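Local coordinates for protein alpha-pyrone synthesis polyketide synthase-like Pks18 (Mycobacterium tuberculosis, PDB 1TED) that probably extends medium- and long-chain aliphatic acyl-CoA starters with malonyl-CoA to make tri- and tetraketide alpha-pyrones, as a homodimeric type III polyketide synthase, at residues 38-43 with 355-360; 262-267 with 279-284; 30-35 with 246-251; 306-311 with 365-370; 133-138 with 163-168. One frame throughout, in Å; residues are numbered along the deposited sequence.

Contact 1: 38-43 with 355-360; sequences LATGTP and VLETMV
Glu357 reaches from helix 355-360 to strand 38-41, its CB and CG beside Leu38 and its carboxylate at Thr40; the CB atoms of both strand residues face the helix. CG stands anti to the backbone N (chi1 178°) and the chain stays extended past it, which carries the carboxylate out to the strand. On the way it passes Leu38 at a slant: the CD2 branch of Leu38 lies 3.6 Å from Glu357 CB and also borders the aliphatic CG. At the end of the acid the two oxygens divide the work. OE1 takes a weak hydrogen bond from Thr40 OG1 (3.1 Å). OE2 receives two water protons, at 2.7 Å from water 1 and 2.6 Å from water 2. Water 2 in turn accepts from Thr40 N at 2.7 Å, while water 1 donates only weakly to Leu38 O. The carboxylate thus reaches the strand backbone through the two waters, and the Thr40 hydroxyl directly but weakly; its negative charge is probably eased by these donors. Ala39, on the other face, meets helix 102-125. A strand held between helices 102-125 and 349-361 reflects the five-layered alpha-beta-alpha-beta-alpha build of the thiolase fold.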
# COMPACT_ATOMS: atom_id res chain seq x y z
N LEU A 38 13.26 -12.73 12.48
CA LEU A 38 13.11 -13.02 11.07
C LEU A 38 12.69 -14.47 10.86
O LEU A 38 13.34 -15.40 11.35
CB LEU A 38 14.45 -12.76 10.35
CG LEU A 38 14.57 -12.96 8.83
CD1 LEU A 38 15.89 -12.38 8.37
CD2 LEU A 38 14.49 -14.43 8.45
N ALA A 39 11.61 -14.66 10.11
CA ALA A 39 11.10 -16.00 9.83
C ALA A 39 10.81 -16.15 8.35
O ALA A 39 10.52 -15.18 7.64
CB ALA A 39 9.85 -16.28 10.64
N THR A 40 10.85 -17.39 7.90
CA THR A 40 10.65 -17.72 6.51
C THR A 40 9.65 -18.87 6.34
O THR A 40 9.56 -19.76 7.18
CB THR A 40 12.00 -18.10 5.90
OG1 THR A 40 12.70 -16.90 5.52
CG2 THR A 40 11.83 -19.04 4.75
N GLY A 41 8.91 -18.86 5.23
CA GLY A 41 7.95 -19.92 5.02
C GLY A 41 7.33 -19.98 3.64
O GLY A 41 7.22 -18.98 2.93
N THR A 42 6.90 -21.18 3.26
CA THR A 42 6.29 -21.38 1.96
C THR A 42 5.31 -22.54 2.06
O THR A 42 5.33 -23.28 3.04
CB THR A 42 7.36 -21.78 0.91
OG1 THR A 42 7.78 -23.13 1.16
CG2 THR A 42 8.58 -20.88 1.00
N PRO A 43 4.42 -22.69 1.07
CA PRO A 43 3.49 -23.82 1.15
C PRO A 43 4.34 -25.10 1.09
O PRO A 43 5.50 -25.06 0.68
CB PRO A 43 2.59 -23.64 -0.08
CG PRO A 43 3.30 -22.63 -0.93
CD PRO A 43 3.99 -21.73 0.03
N VAL A 355 16.93 -14.57 1.36
CA VAL A 355 18.36 -14.36 1.14
C VAL A 355 19.08 -13.92 2.41
O VAL A 355 20.14 -14.44 2.73
CB VAL A 355 18.57 -13.31 0.04
CG1 VAL A 355 20.03 -12.87 0.01
CG2 VAL A 355 18.17 -13.91 -1.30
N LEU A 356 18.48 -12.97 3.11
CA LEU A 356 19.04 -12.43 4.34
C LEU A 356 19.14 -13.51 5.41
O LEU A 356 20.15 -13.59 6.12
CB LEU A 356 18.16 -11.25 4.80
CG LEU A 356 18.57 -10.26 5.90
CD1 LEU A 356 18.38 -10.91 7.24
CD2 LEU A 356 20.02 -9.80 5.73
N GLU A 357 18.13 -14.38 5.51
CA GLU A 357 18.15 -15.46 6.51
C GLU A 357 19.33 -16.42 6.33
O GLU A 357 19.88 -16.91 7.31
CB GLU A 357 16.83 -16.25 6.49
CG GLU A 357 16.81 -17.44 7.48
CD GLU A 357 15.45 -18.13 7.57
OE1 GLU A 357 14.98 -18.70 6.56
OE2 GLU A 357 14.83 -18.08 8.65
N THR A 358 19.70 -16.72 5.09
CA THR A 358 20.81 -17.62 4.83
C THR A 358 22.12 -16.99 5.31
O THR A 358 22.97 -17.67 5.89
CB THR A 358 20.95 -17.93 3.31
OG1 THR A 358 19.82 -18.69 2.88
CG2 THR A 358 22.23 -18.71 3.03
N MET A 359 22.26 -15.69 5.06
CA MET A 359 23.46 -14.96 5.46
C MET A 359 23.54 -14.88 6.98
O MET A 359 24.64 -14.84 7.55
CB MET A 359 23.44 -13.55 4.86
CG MET A 359 23.43 -13.54 3.33
SD MET A 359 23.26 -11.87 2.64
CE MET A 359 23.92 -12.10 0.95
N VAL A 360 22.38 -14.86 7.62
CA VAL A 360 22.32 -14.81 9.07
C VAL A 360 22.76 -16.16 9.65
O VAL A 360 23.63 -16.22 10.52
CB VAL A 360 20.89 -14.49 9.55
CG1 VAL A 360 20.79 -14.60 11.07
CG2 VAL A 360 20.51 -13.08 9.10
O HOH W 1 16.03 -17.30 10.92
O HOH W 2 12.50 -19.02 9.32

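Contact 2: 262-267 with 279-284; sequences DGIVLG and ENLPGY
Tyr284 OH donates to Asp262 OD1 at 2.8 Å, a bond that joins the start of a beta hairpin to the helix following it. The hairpin pairs strand 264-269 with strand 272-277, and the contact closes the turn from it into helix 281-299 of the thiolase-fold subunit. OD1 offers its syn lone pair, on the side of OD2, and sits at the edge of the phenol ring close to its plane. The carboxylate is turned 64° against that ring, and the two side chains meet at about a right angle. Asp262 manages this with CG held between its backbone N and carbonyl carbon (chi1 75°), which swings the acid toward the tyrosine. Next to it, Gly263 CA comes up to the same ring edge, 3.9 Å from Tyr284 CE2; a glycine here leaves the edge room to approach the backbone. One ring face carries Asn280 O, 3.3 Å above the plane and offset toward the rim. Beside the polar pair, around Gly263, Ile264 and Leu281, the contact is apolar and buried. Ile264 has its side chain about 6 Å from that of Cys175, the probable nucleophile, while Leu266 touches the bound myristic acid and packs on Ala148 of the second subunit. Toward the helix, Ile264 CG1 lies 4.3 Å from Leu281 CD1, and Leu281 CG rests 3.9 Å from Gly263 O.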
# COMPACT_ATOMS: atom_id res chain seq x y z
N ASP A 262 8.86 0.94 -18.86
CA ASP A 262 8.42 -0.31 -19.47
C ASP A 262 9.16 -1.52 -18.93
O ASP A 262 8.93 -2.64 -19.40
CB ASP A 262 8.62 -0.24 -20.98
CG ASP A 262 10.08 -0.38 -21.39
OD1 ASP A 262 10.96 0.13 -20.67
OD2 ASP A 262 10.35 -1.00 -22.44
N GLY A 263 10.04 -1.30 -17.96
CA GLY A 263 10.82 -2.40 -17.41
C GLY A 263 10.04 -3.48 -16.68
O GLY A 263 10.13 -4.66 -17.03
N ILE A 264 9.30 -3.08 -15.64
CA ILE A 264 8.50 -4.01 -14.85
C ILE A 264 7.06 -3.51 -14.81
O ILE A 264 6.77 -2.50 -14.17
CB ILE A 264 9.03 -4.13 -13.39
CG1 ILE A 264 10.46 -4.67 -13.40
CG2 ILE A 264 8.11 -5.03 -12.56
CD1 ILE A 264 11.17 -4.62 -12.06
N VAL A 265 6.18 -4.20 -15.52
CA VAL A 265 4.79 -3.79 -15.57
C VAL A 265 3.87 -4.79 -14.88
O VAL A 265 3.87 -5.98 -15.19
CB VAL A 265 4.34 -3.60 -17.03
CG1 VAL A 265 2.86 -3.31 -17.10
CG2 VAL A 265 5.10 -2.47 -17.65
N LEU A 266 3.09 -4.28 -13.93
CA LEU A 266 2.15 -5.12 -13.20
C LEU A 266 0.74 -4.69 -13.56
O LEU A 266 0.46 -3.50 -13.72
CB LEU A 266 2.37 -4.98 -11.69
CG LEU A 266 3.80 -5.26 -11.21
CD1 LEU A 266 3.86 -5.18 -9.68
CD2 LEU A 266 4.24 -6.64 -11.70
N GLY A 267 -0.16 -5.66 -13.68
CA GLY A 267 -1.52 -5.33 -14.04
C GLY A 267 -2.50 -6.38 -13.57
O GLY A 267 -2.10 -7.46 -13.14
N GLU A 279 12.44 -6.77 -22.52
CA GLU A 279 13.66 -7.42 -22.97
C GLU A 279 14.83 -6.56 -22.48
O GLU A 279 15.93 -7.06 -22.22
CB GLU A 279 13.69 -7.52 -24.50
CG GLU A 279 12.55 -8.35 -25.11
CD GLU A 279 12.68 -9.86 -24.88
OE1 GLU A 279 13.45 -10.27 -23.96
OE2 GLU A 279 12.01 -10.64 -25.60
N ASN A 280 14.57 -5.26 -22.33
CA ASN A 280 15.57 -4.29 -21.86
C ASN A 280 15.81 -4.28 -20.34
O ASN A 280 16.70 -3.56 -19.88
CB ASN A 280 15.15 -2.87 -22.27
CG ASN A 280 15.05 -2.68 -23.77
OD1 ASN A 280 14.49 -1.69 -24.23
ND2 ASN A 280 15.60 -3.62 -24.54
N LEU A 281 15.04 -5.05 -19.57
CA LEU A 281 15.21 -5.05 -18.10
C LEU A 281 16.64 -5.30 -17.65
O LEU A 281 17.18 -4.54 -16.85
CB LEU A 281 14.30 -6.09 -17.43
CG LEU A 281 13.73 -5.78 -16.03
CD1 LEU A 281 13.41 -7.09 -15.31
CD2 LEU A 281 14.68 -4.96 -15.20
N PRO A 282 17.26 -6.39 -18.13
CA PRO A 282 18.64 -6.65 -17.70
C PRO A 282 19.60 -5.50 -18.02
O PRO A 282 20.55 -5.27 -17.30
CB PRO A 282 18.99 -7.97 -18.41
CG PRO A 282 18.03 -8.04 -19.55
CD PRO A 282 16.76 -7.47 -19.00
N GLY A 283 19.33 -4.78 -19.10
CA GLY A 283 20.16 -3.65 -19.45
C GLY A 283 19.91 -2.50 -18.47
O GLY A 283 20.82 -1.71 -18.20
N TYR A 284 18.69 -2.39 -17.95
CA TYR A 284 18.38 -1.32 -16.99
C TYR A 284 19.05 -1.63 -15.66
O TYR A 284 19.53 -0.73 -14.96
CB TYR A 284 16.86 -1.20 -16.76
CG TYR A 284 16.04 -0.88 -17.99
CD1 TYR A 284 16.53 -0.04 -18.99
CD2 TYR A 284 14.74 -1.37 -18.11
CE1 TYR A 284 15.75 0.31 -20.08
CE2 TYR A 284 13.95 -1.01 -19.20
CZ TYR A 284 14.45 -0.17 -20.18
OH TYR A 284 13.65 0.19 -21.24

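Contact 3: 30-35 with 246-251; sequences TTVAVI and KVVVRS
Two antiparallel strands of the thiolase fold, 32-35 and 247-251, lie side by side where the sheets of the N-terminal and C-terminal halves meet. Ile35 and Val247 form a hydrogen-bonded pair: Ile35 N donates to Val247 O at 2.8 Å, whereas the return bond from Val247 N to Ile35 O is weak. Val249 N gives a further bond to Ala33 O at 2.9 Å. Beyond this the strands diverge, and water 3 bridges the gap, accepting from Ala33 N at 2.7 Å and donating to Val249 O at 2.8 Å. Ile35 and Val247 point the same way and lie side by side, with Ile35 CD1 3.8 Å from Val247 CG1. Ile35 CG1, anti to its carbonyl carbon (chi1 -67°), also meets the CG2 branch of Val249 at about a right angle. On the reverse face Val34 and Val248 form the non-hydrogen-bonded pair, joined by Val32, whose CG1 presses tightly on Val248 CG1 (3.4 Å). Val34 CG1 lies across Lys246 CG. Strand 226-236 lies beyond strand 32-41 and strand 382-390 beyond strand 247-256; Val247 packs on Leu356 and Val360 of helix 349-361, and Leu242 from a loop covers Val34 and Val248.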
# COMPACT_ATOMS: atom_id res chain seq x y z
N THR A 30 17.88 9.53 17.32
CA THR A 30 19.25 9.12 17.17
C THR A 30 19.45 7.61 17.28
O THR A 30 20.57 7.12 17.33
CB THR A 30 20.10 9.86 18.20
OG1 THR A 30 21.42 10.03 17.69
CG2 THR A 30 20.14 9.11 19.50
N THR A 31 18.34 6.89 17.29
CA THR A 31 18.35 5.44 17.39
C THR A 31 18.49 4.77 16.01
O THR A 31 18.27 5.40 14.98
CB THR A 31 17.04 4.95 18.04
OG1 THR A 31 17.15 3.56 18.32
CG2 THR A 31 15.86 5.18 17.10
N VAL A 32 18.87 3.49 16.01
CA VAL A 32 19.01 2.75 14.76
C VAL A 32 18.04 1.57 14.73
O VAL A 32 17.87 0.87 15.73
CB VAL A 32 20.44 2.21 14.61
CG1 VAL A 32 20.65 1.74 13.18
CG2 VAL A 32 21.45 3.31 14.95
N ALA A 33 17.40 1.35 13.58
CA ALA A 33 16.45 0.25 13.44
C ALA A 33 17.18 -1.07 13.30
O ALA A 33 18.17 -1.18 12.58
CB ALA A 33 15.55 0.48 12.24
N VAL A 34 16.68 -2.08 14.01
CA VAL A 34 17.27 -3.40 14.02
C VAL A 34 16.24 -4.50 13.74
O VAL A 34 15.15 -4.50 14.30
CB VAL A 34 17.94 -3.68 15.41
CG1 VAL A 34 18.36 -5.14 15.54
CG2 VAL A 34 19.13 -2.75 15.58
N ILE A 35 16.58 -5.43 12.85
CA ILE A 35 15.71 -6.56 12.56
C ILE A 35 16.02 -7.50 13.72
O ILE A 35 17.10 -8.06 13.78
CB ILE A 35 16.08 -7.26 11.24
CG1 ILE A 35 15.81 -6.33 10.06
CG2 ILE A 35 15.31 -8.57 11.11
CD1 ILE A 35 16.45 -6.79 8.76
N LYS A 246 21.52 -10.47 15.15
CA LYS A 246 20.78 -9.23 14.96
C LYS A 246 21.27 -8.51 13.70
O LYS A 246 22.46 -8.55 13.37
CB LYS A 246 20.91 -8.32 16.18
CG LYS A 246 19.67 -8.32 17.10
CD LYS A 246 19.56 -9.61 17.91
CE LYS A 246 18.11 -10.03 18.19
NZ LYS A 246 17.28 -9.03 18.93
N VAL A 247 20.34 -7.87 13.00
CA VAL A 247 20.68 -7.17 11.76
C VAL A 247 20.37 -5.69 11.88
O VAL A 247 19.21 -5.31 12.05
CB VAL A 247 19.88 -7.75 10.57
CG1 VAL A 247 20.22 -7.00 9.31
CG2 VAL A 247 20.18 -9.22 10.41
N VAL A 248 21.40 -4.85 11.78
CA VAL A 248 21.21 -3.40 11.86
C VAL A 248 20.91 -2.80 10.48
O VAL A 248 21.64 -3.02 9.52
CB VAL A 248 22.48 -2.70 12.43
CG1 VAL A 248 22.25 -1.20 12.55
CG2 VAL A 248 22.84 -3.28 13.79
N VAL A 249 19.81 -2.05 10.39
CA VAL A 249 19.45 -1.40 9.13
C VAL A 249 20.10 -0.02 9.18
O VAL A 249 19.54 0.95 9.71
CB VAL A 249 17.91 -1.28 8.95
CG1 VAL A 249 17.59 -0.65 7.61
CG2 VAL A 249 17.28 -2.67 9.01
N ARG A 250 21.31 0.05 8.64
CA ARG A 250 22.11 1.27 8.63
C ARG A 250 21.63 2.39 7.72
O ARG A 250 21.64 3.55 8.12
CB ARG A 250 23.55 0.90 8.28
CG ARG A 250 24.14 -0.16 9.22
CD ARG A 250 25.52 -0.62 8.77
NE ARG A 250 26.42 0.50 8.59
CZ ARG A 250 27.71 0.39 8.29
NH1 ARG A 250 28.26 -0.81 8.12
NH2 ARG A 250 28.45 1.48 8.15
N SER A 251 21.22 2.05 6.50
CA SER A 251 20.78 3.06 5.55
C SER A 251 19.95 2.46 4.42
O SER A 251 20.25 1.36 3.95
CB SER A 251 22.01 3.79 4.98
OG SER A 251 21.64 4.91 4.18
O HOH W 3 18.17 2.70 11.36

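Contact 4: 306-311 with 365-370; sequences DIDLWA and SAKAIS
Asp308, Ser370 and Lys367 make up most of this junction between the lead-in to strand 310-312 and segment 365-370, the loop leading into strand 370-378. Asp308 and Lys367 approach from opposite directions and form a salt bridge, with NZ donating to Asp308 OD1 at 3.2 Å on the syn lone pair. Lys367 starts with CG placed between its backbone N and carbonyl carbon (chi1 52°), and the bend at chi3 brings CD over the carboxylate and NZ to OD1; the CD methylene lies 3.5 Å from Asp308 OD1. The other oxygen, OD2, turns toward the backbone. It lies 3.7 Å from Ser370 CA and accepts the N-H of Thr371, so the acid both pairs with the lysine and is fixed to the chain where strand 370-378 starts. Ser370 turns its carbon side to the other segment: its CB is 3.9 Å from Leu309 CD1, while its OG bonds to Arg392 and Glu364. The salt bridge lies on the solvent side, with Lys367 exposed, the Ser370-Leu309 packing at the buried end. Leu309 continues inward onto Met359 of helix 349-361 and onto Phe388 and Ile390 of strand 382-390, while strand 310-312 pairs beside strand 370-378 at the outer edge of the C-terminal sheet.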
# COMPACT_ATOMS: atom_id res chain seq x y z
N ASP A 306 34.44 -3.02 -0.12
CA ASP A 306 34.39 -3.18 1.33
C ASP A 306 33.31 -4.16 1.78
O ASP A 306 33.38 -4.71 2.88
CB ASP A 306 34.08 -1.85 2.03
CG ASP A 306 35.18 -0.84 1.90
OD1 ASP A 306 36.35 -1.21 2.11
OD2 ASP A 306 34.85 0.33 1.61
N ILE A 307 32.31 -4.37 0.93
CA ILE A 307 31.17 -5.21 1.28
C ILE A 307 31.29 -6.74 1.38
O ILE A 307 31.78 -7.39 0.47
CB ILE A 307 29.98 -4.88 0.33
CG1 ILE A 307 29.66 -3.38 0.40
CG2 ILE A 307 28.76 -5.71 0.69
CD1 ILE A 307 29.37 -2.84 1.82
N ASP A 308 30.83 -7.29 2.50
CA ASP A 308 30.78 -8.74 2.73
C ASP A 308 29.28 -9.00 2.53
O ASP A 308 28.47 -8.35 3.20
CB ASP A 308 31.07 -9.14 4.18
CG ASP A 308 32.18 -8.35 4.82
OD1 ASP A 308 33.36 -8.58 4.47
OD2 ASP A 308 31.87 -7.50 5.69
N LEU A 309 28.89 -9.90 1.66
CA LEU A 309 27.45 -10.16 1.48
C LEU A 309 26.73 -9.19 0.55
O LEU A 309 26.66 -7.99 0.79
CB LEU A 309 26.69 -10.13 2.82
CG LEU A 309 27.14 -10.98 4.02
CD1 LEU A 309 26.24 -10.69 5.21
CD2 LEU A 309 27.08 -12.45 3.64
N TRP A 310 26.19 -9.76 -0.51
CA TRP A 310 25.42 -9.01 -1.47
C TRP A 310 24.10 -9.74 -1.58
O TRP A 310 24.01 -10.79 -2.22
CB TRP A 310 26.15 -8.94 -2.81
CG TRP A 310 27.32 -7.99 -2.79
CD1 TRP A 310 28.63 -8.30 -2.57
CD2 TRP A 310 27.26 -6.56 -2.95
NE1 TRP A 310 29.40 -7.16 -2.58
CE2 TRP A 310 28.58 -6.08 -2.81
CE3 TRP A 310 26.23 -5.65 -3.20
CZ2 TRP A 310 28.90 -4.72 -2.92
CZ3 TRP A 310 26.54 -4.29 -3.30
CH2 TRP A 310 27.87 -3.84 -3.16
N ALA A 311 23.08 -9.21 -0.93
CA ALA A 311 21.75 -9.80 -0.97
C ALA A 311 21.02 -9.24 -2.19
O ALA A 311 20.19 -8.33 -2.09
CB ALA A 311 20.97 -9.48 0.33
N SER A 365 32.50 -15.00 6.56
CA SER A 365 33.88 -14.75 6.94
C SER A 365 33.98 -14.83 8.46
O SER A 365 32.98 -15.06 9.13
CB SER A 365 34.33 -13.37 6.46
OG SER A 365 33.63 -12.35 7.15
N ALA A 366 35.18 -14.62 8.98
CA ALA A 366 35.41 -14.70 10.41
C ALA A 366 35.34 -13.36 11.14
O ALA A 366 35.46 -13.32 12.37
CB ALA A 366 36.75 -15.37 10.68
N LYS A 367 35.16 -12.28 10.41
CA LYS A 367 35.11 -10.97 11.05
C LYS A 367 33.83 -10.78 11.84
O LYS A 367 32.76 -11.20 11.41
CB LYS A 367 35.25 -9.87 9.99
CG LYS A 367 34.29 -9.99 8.83
CD LYS A 367 34.82 -9.31 7.57
CE LYS A 367 34.96 -7.80 7.74
NZ LYS A 367 35.39 -7.16 6.46
N ALA A 368 33.95 -10.17 13.02
CA ALA A 368 32.80 -9.90 13.87
C ALA A 368 32.13 -8.71 13.21
O ALA A 368 32.74 -7.65 13.11
CB ALA A 368 33.25 -9.54 15.27
N ILE A 369 30.90 -8.90 12.77
CA ILE A 369 30.10 -7.89 12.07
C ILE A 369 30.39 -7.91 10.57
O ILE A 369 31.45 -7.48 10.11
CB ILE A 369 30.35 -6.44 12.57
CG1 ILE A 369 30.06 -6.32 14.06
CG2 ILE A 369 29.44 -5.46 11.80
CD1 ILE A 369 30.17 -4.90 14.58
N SER A 370 29.44 -8.43 9.82
CA SER A 370 29.56 -8.50 8.37
C SER A 370 28.72 -7.34 7.82
O SER A 370 27.62 -7.10 8.30
CB SER A 370 29.02 -9.84 7.88
OG SER A 370 29.64 -10.90 8.59

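Contact 5: 133-138 with 163-168; sequences AEIGLL and PSISRV
Ile165 packs hard against the backbone of strand 135-138, its CG1 3.3 Å from Gly136 C. CG1 is anti to the backbone N of Ile165 (chi1 -170°), which carries CD1 inward to lie 3.7 Å from Ile135 CG2; these two side chains run side by side in the same direction. CD1 also reaches Leu138 CB, and Val156 of helix 151-159 adjoins both Leu138 and Ile165. On this same buried face Arg167 passes its aliphatic CG at a slant by Leu138 CB and packs on Val156, while its guanidinium group pairs with Asp152 and reaches Thr382 of the second subunit. Helix 151-159 links the two strands in a beta-alpha-beta crossover, so strands 135-138 and 166-168 run parallel, 16° apart, at one edge of the N-terminal sheet. Leu138 straddles Arg167, as is usual in parallel pairing: its N donates to Ser166 O at 2.9 Å, and its O accepts from Val168 N at 3.2 Å. On the opposite face the side-chain carbons stand farther apart, Leu137 CD1 lying 4.1 Å from Val168 CG2, although the same CD1 comes within 3.3 Å of Ser166 O. Here the contact opens toward solvent, since Ser166 is only partly buried; its N donates to Gly136 O at 2.8 Å.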
# COMPACT_ATOMS: atom_id res chain seq x y z
N ALA A 133 1.10 -5.69 23.42
CA ALA A 133 0.92 -4.24 23.47
C ALA A 133 2.11 -3.49 22.88
O ALA A 133 1.98 -2.32 22.52
CB ALA A 133 0.71 -3.80 24.92
N GLU A 134 3.26 -4.15 22.79
CA GLU A 134 4.47 -3.51 22.27
C GLU A 134 4.55 -3.43 20.76
O GLU A 134 5.36 -2.68 20.22
CB GLU A 134 5.69 -4.23 22.80
CG GLU A 134 5.75 -4.25 24.30
CD GLU A 134 6.90 -5.08 24.81
OE1 GLU A 134 8.07 -4.65 24.62
OE2 GLU A 134 6.64 -6.16 25.38
N ILE A 135 3.72 -4.21 20.08
CA ILE A 135 3.69 -4.23 18.62
C ILE A 135 2.70 -3.20 18.12
O ILE A 135 1.50 -3.47 18.08
CB ILE A 135 3.29 -5.61 18.11
CG1 ILE A 135 4.29 -6.65 18.63
CG2 ILE A 135 3.24 -5.61 16.60
CD1 ILE A 135 3.99 -8.06 18.17
N GLY A 136 3.19 -2.03 17.72
CA GLY A 136 2.32 -0.96 17.25
C GLY A 136 2.08 -0.79 15.75
O GLY A 136 1.26 0.05 15.35
N LEU A 137 2.77 -1.56 14.92
CA LEU A 137 2.60 -1.44 13.47
C LEU A 137 2.75 -2.78 12.76
O LEU A 137 3.61 -3.59 13.08
CB LEU A 137 3.62 -0.44 12.89
CG LEU A 137 3.67 -0.19 11.38
CD1 LEU A 137 2.35 0.37 10.87
CD2 LEU A 137 4.80 0.78 11.06
N LEU A 138 1.89 -2.99 11.78
CA LEU A 138 1.90 -4.20 10.98
C LEU A 138 1.89 -3.77 9.52
O LEU A 138 0.92 -3.16 9.06
CB LEU A 138 0.65 -5.03 11.27
CG LEU A 138 0.26 -6.06 10.21
CD1 LEU A 138 1.39 -7.04 9.99
CD2 LEU A 138 -0.98 -6.80 10.66
N PRO A 163 -6.06 -4.46 19.08
CA PRO A 163 -7.08 -3.97 18.15
C PRO A 163 -6.73 -2.57 17.64
O PRO A 163 -7.23 -2.14 16.60
CB PRO A 163 -8.34 -3.95 19.01
CG PRO A 163 -8.10 -5.04 20.00
CD PRO A 163 -6.66 -4.84 20.37
N SER A 164 -5.87 -1.87 18.36
CA SER A 164 -5.49 -0.51 17.98
C SER A 164 -4.15 -0.41 17.27
O SER A 164 -3.59 0.68 17.15
CB SER A 164 -5.48 0.38 19.22
OG SER A 164 -4.49 -0.06 20.14
N ILE A 165 -3.62 -1.53 16.81
CA ILE A 165 -2.35 -1.52 16.11
C ILE A 165 -2.49 -0.73 14.81
O ILE A 165 -3.56 -0.73 14.18
CB ILE A 165 -1.89 -2.95 15.80
CG1 ILE A 165 -0.44 -2.93 15.30
CG2 ILE A 165 -2.83 -3.59 14.78
CD1 ILE A 165 0.15 -4.32 15.10
N SER A 166 -1.42 -0.05 14.41
CA SER A 166 -1.43 0.71 13.16
C SER A 166 -1.15 -0.27 12.04
O SER A 166 -0.29 -1.15 12.18
CB SER A 166 -0.34 1.78 13.18
OG SER A 166 -0.33 2.45 14.43
N ARG A 167 -1.87 -0.14 10.94
CA ARG A 167 -1.67 -1.03 9.81
C ARG A 167 -1.54 -0.29 8.49
O ARG A 167 -2.19 0.74 8.28
CB ARG A 167 -2.82 -2.04 9.72
CG ARG A 167 -2.80 -3.07 10.83
CD ARG A 167 -4.03 -3.98 10.79
NE ARG A 167 -5.23 -3.30 11.28
CZ ARG A 167 -6.25 -2.94 10.52
NH1 ARG A 167 -6.24 -3.19 9.22
NH2 ARG A 167 -7.29 -2.32 11.07
N VAL A 168 -0.67 -0.82 7.63
CA VAL A 168 -0.42 -0.25 6.32
C VAL A 168 -0.27 -1.39 5.30
O VAL A 168 0.57 -2.28 5.47
CB VAL A 168 0.88 0.58 6.32
CG1 VAL A 168 1.14 1.17 4.93
CG2 VAL A 168 0.78 1.69 7.35

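In the fold
Contacts 1, 3, 4 and 5 all reach the core sheets, whereas contact 2 lies on a separate hairpin near the probable nucleophile. Contacts 3 and 5 are buried strand pairings, antiparallel and parallel respectively, held by backbone bonds and aliphatic packing. Contact 1 shares strand 32-41 with contact 3 but sets a helix against it, with a carboxylate and waters; that helix, 349-361, touches both contacts 3 and 4. Contacts 1 and 4 are partly buried and lean on acidic side chains, contact 4 through a solvent-side salt bridge. Contact 2 is largely buried, yet its tyrosine-aspartate bond ends on the exposed Asp262. Contacts 2 and 5, with centres about 35 Å apart, both meet the second subunit.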